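Local atomic coordinates of serine acetyltransferase (Bacteroides vulgatus ATCC 8482, PDB entry 3F1X), a protein that probably transfers an acetyl group from acetyl-CoA to L-serine, as serine acetyltransferases do in cysteine biosynthesis. Residues 129-137 against 198-206; 253-264 against 271-282. All coordinates share one frame; numbering follows the deposited sequence.

Interaction 1: 129-137 against 198-206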
loop_
_atom_site.group_PDB
_atom_site.type_symbol
_atom_site.label_atom_id
_atom_site.label_comp_id
_atom_site.label_asym_id
_atom_site.label_seq_id
_atom_site.Cartn_x
_atom_site.Cartn_y
_atom_site.Cartn_z
ATOM N N ILE A 129 27.197 -2.003 -22.770
ATOM C CA ILE A 129 26.449 -2.066 -24.016
ATOM C C ILE A 129 25.327 -1.038 -24.041
ATOM O O ILE A 129 25.184 -0.292 -25.003
ATOM C CB ILE A 129 25.842 -3.468 -24.253
ATOM C CG1 ILE A 129 26.949 -4.523 -24.249
ATOM C CG2 ILE A 129 25.115 -3.488 -25.594
ATOM C CD1 ILE A 129 26.455 -5.952 -24.387
ATOM N N LEU A 130 24.541 -0.998 -22.973
ATOM C CA LEU A 130 23.439 -0.060 -22.902
ATOM C C LEU A 130 23.948 1.363 -23.040
ATOM O O LEU A 130 23.267 2.203 -23.599
ATOM C CB LEU A 130 22.665 -0.243 -21.595
ATOM C CG LEU A 130 21.923 -1.585 -21.558
ATOM C CD1 LEU A 130 21.346 -1.835 -20.177
ATOM C CD2 LEU A 130 20.833 -1.570 -22.607
ATOM N N ALA A 131 25.153 1.628 -22.537
ATOM C CA ALA A 131 25.733 2.961 -22.645
ATOM C C ALA A 131 25.825 3.376 -24.119
ATOM O O ALA A 131 25.581 4.535 -24.459
ATOM C CB ALA A 131 27.126 3.000 -21.989
ATOM N N THR A 132 26.163 2.433 -24.997
ATOM C CA THR A 132 26.266 2.757 -26.419
ATOM C C THR A 132 24.884 3.000 -27.011
ATOM O O THR A 132 24.729 3.802 -27.939
ATOM C CB THR A 132 26.984 1.639 -27.221
ATOM O OG1 THR A 132 26.152 0.476 -27.297
ATOM C CG2 THR A 132 28.309 1.289 -26.550
ATOM N N ASP A 133 23.878 2.306 -26.480
ATOM C CA ASP A 133 22.504 2.482 -26.965
ATOM C C ASP A 133 22.013 3.883 -26.595
ATOM O O ASP A 133 21.343 4.540 -27.390
ATOM C CB ASP A 133 21.555 1.447 -26.351
ATOM C CG ASP A 133 21.960 0.022 -26.660
ATOM O OD1 ASP A 133 22.439 -0.240 -27.784
ATOM O OD2 ASP A 133 21.785 -0.844 -25.782
ATOM N N VAL A 134 22.336 4.329 -25.385
ATOM C CA VAL A 134 21.934 5.663 -24.950
ATOM C C VAL A 134 22.625 6.720 -25.810
ATOM O O VAL A 134 22.014 7.726 -26.179
ATOM C CB VAL A 134 22.300 5.921 -23.477
ATOM C CG1 VAL A 134 22.041 7.375 -23.136
ATOM C CG2 VAL A 134 21.480 5.017 -22.564
ATOM N N GLU A 135 23.900 6.495 -26.125
ATOM C CA GLU A 135 24.654 7.432 -26.952
ATOM C C GLU A 135 24.048 7.533 -28.344
ATOM O O GLU A 135 23.928 8.624 -28.895
ATOM C CB GLU A 135 26.109 6.982 -27.070
ATOM C CG GLU A 135 26.924 7.176 -25.810
ATOM C CD GLU A 135 28.235 6.416 -25.854
ATOM O OE1 GLU A 135 28.973 6.561 -26.853
ATOM O OE2 GLU A 135 28.523 5.671 -24.890
ATOM N N ALA A 136 23.668 6.390 -28.909
ATOM C CA ALA A 136 23.071 6.361 -30.234
ATOM C C ALA A 136 21.725 7.078 -30.217
ATOM O O ALA A 136 21.360 7.751 -31.185
ATOM C CB ALA A 136 22.895 4.921 -30.700
ATOM N N ALA A 137 20.993 6.941 -29.115
ATOM C CA ALA A 137 19.686 7.585 -28.990
ATOM C C ALA A 137 19.832 9.102 -28.910
ATOM O O ALA A 137 18.995 9.842 -29.426
ATOM C CB ALA A 137 18.955 7.059 -27.753
ATOM N N GLN A 198 19.130 -11.221 -31.825
ATOM C CA GLN A 198 20.533 -10.872 -31.615
ATOM C C GLN A 198 20.665 -9.415 -32.052
ATOM O O GLN A 198 20.349 -9.070 -33.188
ATOM C CB GLN A 198 21.432 -11.781 -32.461
ATOM C CG GLN A 198 22.928 -11.501 -32.350
ATOM C CD GLN A 198 23.488 -11.779 -30.962
ATOM O OE1 GLN A 198 23.215 -11.047 -30.006
ATOM N NE2 GLN A 198 24.279 -12.845 -30.848
ATOM N N ILE A 199 21.124 -8.555 -31.150
ATOM C CA ILE A 199 21.215 -7.145 -31.476
ATOM C C ILE A 199 22.541 -6.498 -31.118
ATOM O O ILE A 199 23.001 -6.574 -29.974
ATOM C CB ILE A 199 20.076 -6.367 -30.790
ATOM C CG1 ILE A 199 18.723 -6.960 -31.203
ATOM C CG2 ILE A 199 20.150 -4.898 -31.163
ATOM C CD1 ILE A 199 17.531 -6.256 -30.573
ATOM N N GLY A 200 23.127 -5.831 -32.108
ATOM C CA GLY A 200 24.410 -5.178 -31.923
ATOM C C GLY A 200 24.429 -3.916 -31.080
ATOM O O GLY A 200 23.403 -3.471 -30.556
ATOM N N HIS A 201 25.615 -3.329 -30.959
ATOM C CA HIS A 201 25.797 -2.120 -30.167
ATOM C C HIS A 201 25.181 -0.896 -30.836
ATOM O O HIS A 201 24.756 -0.949 -31.990
ATOM C CB HIS A 201 27.293 -1.878 -29.921
ATOM C CG HIS A 201 27.916 -2.860 -28.977
ATOM N ND1 HIS A 201 27.512 -4.176 -28.899
ATOM C CD2 HIS A 201 28.930 -2.724 -28.090
ATOM C CE1 HIS A 201 28.249 -4.808 -28.003
ATOM N NE2 HIS A 201 29.117 -3.950 -27.498
ATOM N N HIS A 202 25.131 0.202 -30.091
ATOM C CA HIS A 202 24.581 1.452 -30.597
ATOM C C HIS A 202 23.253 1.226 -31.312
ATOM O O HIS A 202 23.042 1.700 -32.423
ATOM C CB HIS A 202 25.582 2.113 -31.544
ATOM C CG HIS A 202 26.885 2.456 -30.895
ATOM N ND1 HIS A 202 27.874 1.523 -30.665
ATOM C CD2 HIS A 202 27.342 3.621 -30.378
ATOM C CE1 HIS A 202 28.882 2.098 -30.034
ATOM N NE2 HIS A 202 28.585 3.371 -29.847
ATOM N N PHE A 203 22.361 0.488 -30.671
ATOM C CA PHE A 203 21.058 0.217 -31.251
ATOM C C PHE A 203 20.086 1.278 -30.752
ATOM O O PHE A 203 20.138 1.676 -29.596
ATOM C CB PHE A 203 20.574 -1.171 -30.823
ATOM C CG PHE A 203 19.211 -1.523 -31.346
ATOM C CD1 PHE A 203 18.976 -1.608 -32.722
ATOM C CD2 PHE A 203 18.159 -1.781 -30.467
ATOM C CE1 PHE A 203 17.709 -1.948 -33.219
ATOM C CE2 PHE A 203 16.885 -2.123 -30.956
ATOM C CZ PHE A 203 16.663 -2.207 -32.334
ATOM N N THR A 204 19.204 1.748 -31.619
ATOM C CA THR A 204 18.247 2.747 -31.190
ATOM C C THR A 204 16.894 2.536 -31.852
ATOM O O THR A 204 16.806 2.073 -32.988
ATOM C CB THR A 204 18.763 4.175 -31.485
ATOM O OG1 THR A 204 17.928 5.133 -30.824
ATOM C CG2 THR A 204 18.754 4.446 -32.963
ATOM N N ILE A 205 15.841 2.849 -31.110
ATOM C CA ILE A 205 14.478 2.734 -31.600
ATOM C C ILE A 205 13.848 4.093 -31.341
ATOM O O ILE A 205 13.776 4.539 -30.196
ATOM C CB ILE A 205 13.692 1.646 -30.838
ATOM C CG1 ILE A 205 14.275 0.265 -31.166
ATOM C CG2 ILE A 205 12.218 1.723 -31.205
ATOM C CD1 ILE A 205 13.683 -0.882 -30.359
ATOM N N ASP A 206 13.420 4.760 -32.407
ATOM C CA ASP A 206 12.811 6.079 -32.284
ATOM C C ASP A 206 11.303 5.957 -32.084
ATOM O O ASP A 206 10.611 5.425 -32.947
ATOM C CB ASP A 206 13.088 6.897 -33.549
ATOM C CG ASP A 206 13.276 8.371 -33.259
ATOM O OD1 ASP A 206 12.575 8.903 -32.368
ATOM O OD2 ASP A 206 14.122 9.001 -33.932
HETATM O O HOH W 1 18.758 3.404 -27.553
#
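Asp133 and His202 bring their CA atoms within 4.3 Å where one flank of helix 123-139 lies against the turn between strands 198-199 and 204-206, a turn that passes through positive phi at His202. Two successive amides of this turn are taken up by helix side chains. His202 N donates to Thr132 OG1 at 3.0 Å, nearly straight with 169° at the hydrogen. Phe203 N reaches Asp133 OD1, also at 3.0 Å, meeting the carboxylate on its anti side and tilted from its plane.

Thr132 does double duty. With OG1 placed between its own backbone N and carbonyl carbon (chi1 70°), the hydroxyl turns back along the helix and donates to Ile129 O at 2.6 Å, in the carbonyl plane, which leaves the oxygen to accept from His202 N. The CB of the same residue stands 3.4 Å from the centroid of the His202 ring, almost straight above its centre, a CH-pi contact with CG2 leaning toward CE1. Ile129 makes the looser counterpart: its CG2 lies over a face of the His201 ring, 4.2 Å from the centroid and shifted toward the rim. Farther along, Ala136 CB rests 3.7 Å from His202 O, and Ala137 CA comes within 3.5 Å of Thr204 OG1. A water donates to both Asp133 O and Phe203 O, bridging helix and turn.

The other carboxylate oxygen, Asp133 OD2, forms a salt bridge with Arg164 of helix 155-171, whose guanidinium also binds Ile199 O and Gly200 O. Asp133 and Arg164 grip the same turn from two helices. The chemistry implies a polar join between the helical domain and the first coil of the left-handed beta-helix, in which the amides of His202 and Phe203 are satisfied by helix side chains.

Interaction 2: 253-264 against 271-282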
loop_
_atom_site.group_PDB
_atom_site.type_symbol
_atom_site.label_atom_id
_atom_site.label_comp_id
_atom_site.label_asym_id
_atom_site.label_seq_id
_atom_site.Cartn_x
_atom_site.Cartn_y
_atom_site.Cartn_z
ATOM N N ILE A 253 17.926 -10.139 -41.455
ATOM C CA ILE A 253 19.259 -9.793 -41.023
ATOM C C ILE A 253 19.485 -8.352 -41.461
ATOM O O ILE A 253 19.380 -8.038 -42.647
ATOM C CB ILE A 253 20.334 -10.652 -41.705
ATOM C CG1 ILE A 253 20.132 -12.129 -41.371
ATOM C CG2 ILE A 253 21.710 -10.174 -41.275
ATOM C CD1 ILE A 253 21.148 -13.036 -42.034
ATOM N N LEU A 254 19.759 -7.471 -40.511
ATOM C CA LEU A 254 20.037 -6.080 -40.841
ATOM C C LEU A 254 21.502 -5.846 -40.538
ATOM O O LEU A 254 21.942 -6.048 -39.406
ATOM C CB LEU A 254 19.180 -5.123 -39.997
ATOM C CG LEU A 254 17.776 -4.772 -40.496
ATOM C CD1 LEU A 254 16.945 -6.031 -40.605
ATOM C CD2 LEU A 254 17.126 -3.760 -39.538
ATOM N N GLU A 255 22.261 -5.428 -41.546
ATOM C CA GLU A 255 23.682 -5.161 -41.355
ATOM C C GLU A 255 23.853 -3.794 -40.685
ATOM O O GLU A 255 22.866 -3.105 -40.402
ATOM C CB GLU A 255 24.420 -5.201 -42.698
ATOM C CG GLU A 255 24.193 -6.493 -43.476
ATOM C CD GLU A 255 25.150 -6.680 -44.650
ATOM O OE1 GLU A 255 25.499 -5.685 -45.319
ATOM O OE2 GLU A 255 25.540 -7.836 -44.916
ATOM N N ASP A 256 25.100 -3.407 -40.427
ATOM C CA ASP A 256 25.388 -2.132 -39.770
ATOM C C ASP A 256 24.849 -0.892 -40.479
ATOM O O ASP A 256 24.628 -0.892 -41.691
ATOM C CB ASP A 256 26.904 -1.943 -39.586
ATOM C CG ASP A 256 27.552 -3.061 -38.775
ATOM O OD1 ASP A 256 26.835 -3.812 -38.083
ATOM O OD2 ASP A 256 28.796 -3.180 -38.823
ATOM N N ASP A 257 24.646 0.162 -39.689
ATOM C CA ASP A 257 24.198 1.468 -40.177
ATOM C C ASP A 257 22.889 1.480 -40.965
ATOM O O ASP A 257 22.683 2.341 -41.815
ATOM C CB ASP A 257 25.312 2.088 -41.033
ATOM C CG ASP A 257 26.609 2.299 -40.255
ATOM O OD1 ASP A 257 27.657 2.527 -40.897
ATOM O OD2 ASP A 257 26.588 2.246 -39.008
ATOM N N VAL A 258 22.008 0.531 -40.688
ATOM C CA VAL A 258 20.738 0.472 -41.389
ATOM C C VAL A 258 19.666 1.292 -40.670
ATOM O O VAL A 258 19.684 1.415 -39.447
ATOM C CB VAL A 258 20.263 -0.992 -41.525
ATOM C CG1 VAL A 258 18.806 -1.055 -41.934
ATOM C CG2 VAL A 258 21.128 -1.717 -42.553
ATOM N N ILE A 259 18.753 1.870 -41.444
ATOM C CA ILE A 259 17.652 2.643 -40.887
ATOM C C ILE A 259 16.371 2.136 -41.540
ATOM O O ILE A 259 16.314 1.983 -42.759
ATOM C CB ILE A 259 17.776 4.156 -41.199
ATOM C CG1 ILE A 259 19.072 4.723 -40.621
ATOM C CG2 ILE A 259 16.586 4.903 -40.605
ATOM C CD1 ILE A 259 19.280 6.196 -40.950
ATOM N N VAL A 260 15.355 1.855 -40.728
ATOM C CA VAL A 260 14.070 1.396 -41.242
ATOM C C VAL A 260 13.017 2.362 -40.714
ATOM O O VAL A 260 12.803 2.461 -39.501
ATOM C CB VAL A 260 13.718 -0.015 -40.750
ATOM C CG1 VAL A 260 12.478 -0.509 -41.476
ATOM C CG2 VAL A 260 14.896 -0.966 -40.972
ATOM N N TYR A 261 12.362 3.083 -41.615
ATOM C CA TYR A 261 11.365 4.045 -41.193
ATOM C C TYR A 261 10.011 3.462 -40.842
ATOM O O TYR A 261 9.742 2.279 -41.038
ATOM C CB TYR A 261 11.207 5.143 -42.240
ATOM C CG TYR A 261 12.383 6.075 -42.255
ATOM C CD1 TYR A 261 13.404 5.925 -43.181
ATOM C CD2 TYR A 261 12.493 7.091 -41.311
ATOM C CE1 TYR A 261 14.520 6.772 -43.175
ATOM C CE2 TYR A 261 13.602 7.942 -41.293
ATOM C CZ TYR A 261 14.612 7.775 -42.232
ATOM O OH TYR A 261 15.697 8.619 -42.248
ATOM N N SER A 262 9.166 4.343 -40.331
ATOM C CA SER A 262 7.829 4.036 -39.856
ATOM C C SER A 262 6.975 2.990 -40.567
ATOM O O SER A 262 6.736 3.067 -41.775
ATOM C CB SER A 262 7.039 5.339 -39.749
ATOM O OG SER A 262 5.813 5.103 -39.090
ATOM N N ASN A 263 6.514 2.022 -39.775
ATOM C CA ASN A 263 5.636 0.942 -40.208
ATOM C C ASN A 263 6.084 -0.043 -41.287
ATOM O O ASN A 263 5.279 -0.854 -41.734
ATOM C CB ASN A 263 4.263 1.522 -40.598
ATOM C CG ASN A 263 3.465 1.986 -39.387
ATOM O OD1 ASN A 263 3.502 1.343 -38.352
ATOM N ND2 ASN A 263 2.735 3.091 -39.520
ATOM N N ALA A 264 7.348 -0.000 -41.695
ATOM C CA ALA A 264 7.824 -0.927 -42.718
ATOM C C ALA A 264 7.867 -2.356 -42.193
ATOM O O ALA A 264 8.194 -2.592 -41.033
ATOM C CB ALA A 264 9.203 -0.516 -43.213
ATOM N N THR A 271 18.007 -9.868 -46.192
ATOM C CA THR A 271 19.165 -9.178 -45.649
ATOM C C THR A 271 19.146 -7.732 -46.115
ATOM O O THR A 271 19.046 -7.462 -47.317
ATOM C CB THR A 271 20.489 -9.818 -46.126
ATOM O OG1 THR A 271 20.581 -11.148 -45.614
ATOM C CG2 THR A 271 21.683 -9.016 -45.636
ATOM N N ILE A 272 19.209 -6.807 -45.168
ATOM C CA ILE A 272 19.251 -5.392 -45.498
ATOM C C ILE A 272 20.727 -5.028 -45.391
ATOM O O ILE A 272 21.295 -5.029 -44.297
ATOM C CB ILE A 272 18.432 -4.530 -44.500
ATOM C CG1 ILE A 272 16.952 -4.893 -44.577
ATOM C CG2 ILE A 272 18.614 -3.062 -44.817
ATOM C CD1 ILE A 272 16.617 -6.180 -43.899
ATOM N N GLY A 273 21.346 -4.750 -46.536
ATOM C CA GLY A 273 22.763 -4.416 -46.588
ATOM C C GLY A 273 23.173 -3.218 -45.759
ATOM O O GLY A 273 22.371 -2.313 -45.535
ATOM N N LYS A 274 24.425 -3.192 -45.310
ATOM C CA LYS A 274 24.875 -2.081 -44.482
ATOM C C LYS A 274 24.691 -0.717 -45.138
ATOM O O LYS A 274 24.853 -0.551 -46.353
ATOM C CB LYS A 274 26.337 -2.269 -44.047
ATOM C CG LYS A 274 27.347 -2.453 -45.151
ATOM C CD LYS A 274 28.755 -2.540 -44.566
ATOM C CE LYS A 274 29.806 -2.755 -45.650
ATOM N NZ LYS A 274 31.195 -2.790 -45.099
ATOM N N GLY A 275 24.322 0.255 -44.315
ATOM C CA GLY A 275 24.126 1.604 -44.802
ATOM C C GLY A 275 22.871 1.792 -45.629
ATOM O O GLY A 275 22.614 2.893 -46.114
ATOM N N ALA A 276 22.077 0.741 -45.797
ATOM C CA ALA A 276 20.854 0.880 -46.582
ATOM C C ALA A 276 19.745 1.546 -45.782
ATOM O O ALA A 276 19.754 1.546 -44.545
ATOM C CB ALA A 276 20.382 -0.467 -47.084
ATOM N N THR A 277 18.792 2.116 -46.508
ATOM C CA THR A 277 17.654 2.790 -45.905
ATOM C C THR A 277 16.358 2.197 -46.455
ATOM O O THR A 277 16.187 2.071 -47.673
ATOM C CB THR A 277 17.684 4.299 -46.211
ATOM O OG1 THR A 277 18.844 4.885 -45.606
ATOM C CG2 THR A 277 16.435 4.987 -45.667
ATOM N N VAL A 278 15.458 1.819 -45.550
ATOM C CA VAL A 278 14.173 1.241 -45.930
ATOM C C VAL A 278 13.082 2.243 -45.594
ATOM O O VAL A 278 12.831 2.541 -44.420
ATOM C CB VAL A 278 13.890 -0.088 -45.168
ATOM C CG1 VAL A 278 12.495 -0.615 -45.518
ATOM C CG2 VAL A 278 14.942 -1.134 -45.522
ATOM N N GLY A 279 12.443 2.770 -46.633
ATOM C CA GLY A 279 11.380 3.736 -46.435
ATOM C C GLY A 279 10.218 3.142 -45.656
ATOM O O GLY A 279 10.131 1.929 -45.491
ATOM N N GLY A 280 9.309 3.992 -45.190
ATOM C CA GLY A 280 8.184 3.487 -44.427
ATOM C C GLY A 280 7.014 2.971 -45.235
ATOM O O GLY A 280 6.937 3.169 -46.451
ATOM N N ASN A 281 6.112 2.279 -44.551
ATOM C CA ASN A 281 4.889 1.754 -45.153
ATOM C C ASN A 281 5.061 0.763 -46.294
ATOM O O ASN A 281 4.187 0.652 -47.149
ATOM C CB ASN A 281 4.023 2.914 -45.631
ATOM C CG ASN A 281 3.676 3.868 -44.508
ATOM O OD1 ASN A 281 2.863 3.551 -43.637
ATOM N ND2 ASN A 281 4.309 5.031 -44.507
ATOM N N ILE A 282 6.175 0.042 -46.318
ATOM C CA ILE A 282 6.381 -0.930 -47.381
ATOM C C ILE A 282 6.602 -2.356 -46.890
ATOM O O ILE A 282 7.196 -2.596 -45.837
ATOM C CB ILE A 282 7.559 -0.529 -48.300
ATOM C CG1 ILE A 282 8.830 -0.337 -47.489
ATOM C CG2 ILE A 282 7.219 0.741 -49.059
ATOM C CD1 ILE A 282 10.053 -0.113 -48.360
HETATM O O HOH W 2 21.229 4.012 -43.423
#
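Ile253 to Val260 and Thr271 to Val278 lie one above the other as successive coils of a left-handed parallel beta-helix, paired in register along two short strands each. Backbone bonds set the spacing. Ile253 O accepts from Ile272 N, whose own carbonyl takes Glu255 N; round the corner, Ile259 O and Val278 N, then Val278 O and Tyr261 N at 2.9 Å, repeat the pattern, the last bond almost linear at 173°. At the turns Gly275 N bonds to Asp256 O and Asn281 N to Ser262 O. Gly275 carries the positive phi of a type II turn, and at Gly280 a CB would clash with Ser262 O. Gly279 O is buried without a polar partner.

With CG anti to its carbonyl carbon (chi1 -54°) and the chain extended beyond, Glu255 sends OE1 across to Lys274 N at 2.7 Å, using the lone pair away from OE2. With the carboxylate gone, as in an alanine here, Lys274 N would probably lose its acceptor and the cover beside Gly273 would be thinned.

Apolar side chains stack in columns. Leu254 and Ile272 run side by side, their CD1 atoms a tight 3.3 Å apart. Val258 crosses Ile272 at about a right angle, CG1 at 3.5 Å from its CG2. Val260 CG1 lies 4.0 Å from Val278 CB, and Val278 CG1 touches Ala264 CB. On the face carrying Ile259 and Thr277, Thr277 CG2 meets the edge of the Tyr261 ring at CE1, 3.6 Å away and in plane.

Tyr261 stacks on Tyr226 of the preceding coil. At the far turn Ser262 OG bonds to Thr230 OG1 of a second subunit. Strand 253-254 lies between 218-219 and 271-272 in one sheet, and 259-260 between 224-226 and 277-278 in the next.

Interactions 1 and 2 share two of the parallel sheets of one beta-helix. Their centres are about 16 Å apart and their nearest atoms about 7 Å, so they do not touch; the coil carrying strands 218-219 and 224-226 separates them. Its turn joins both: Asn221 accepts from His201 N through its side chain and gives its backbone N to Asp256 OD1, while Asn222 is touched by His202 and Asp257. Interaction 1 ties the helical domain to the start of the coil stack and meets no other chain. Interaction 2 reaches two other subunits. In related acetyltransferases the active sites lie between neighbouring subunits, but no ligand is bound at either contact here.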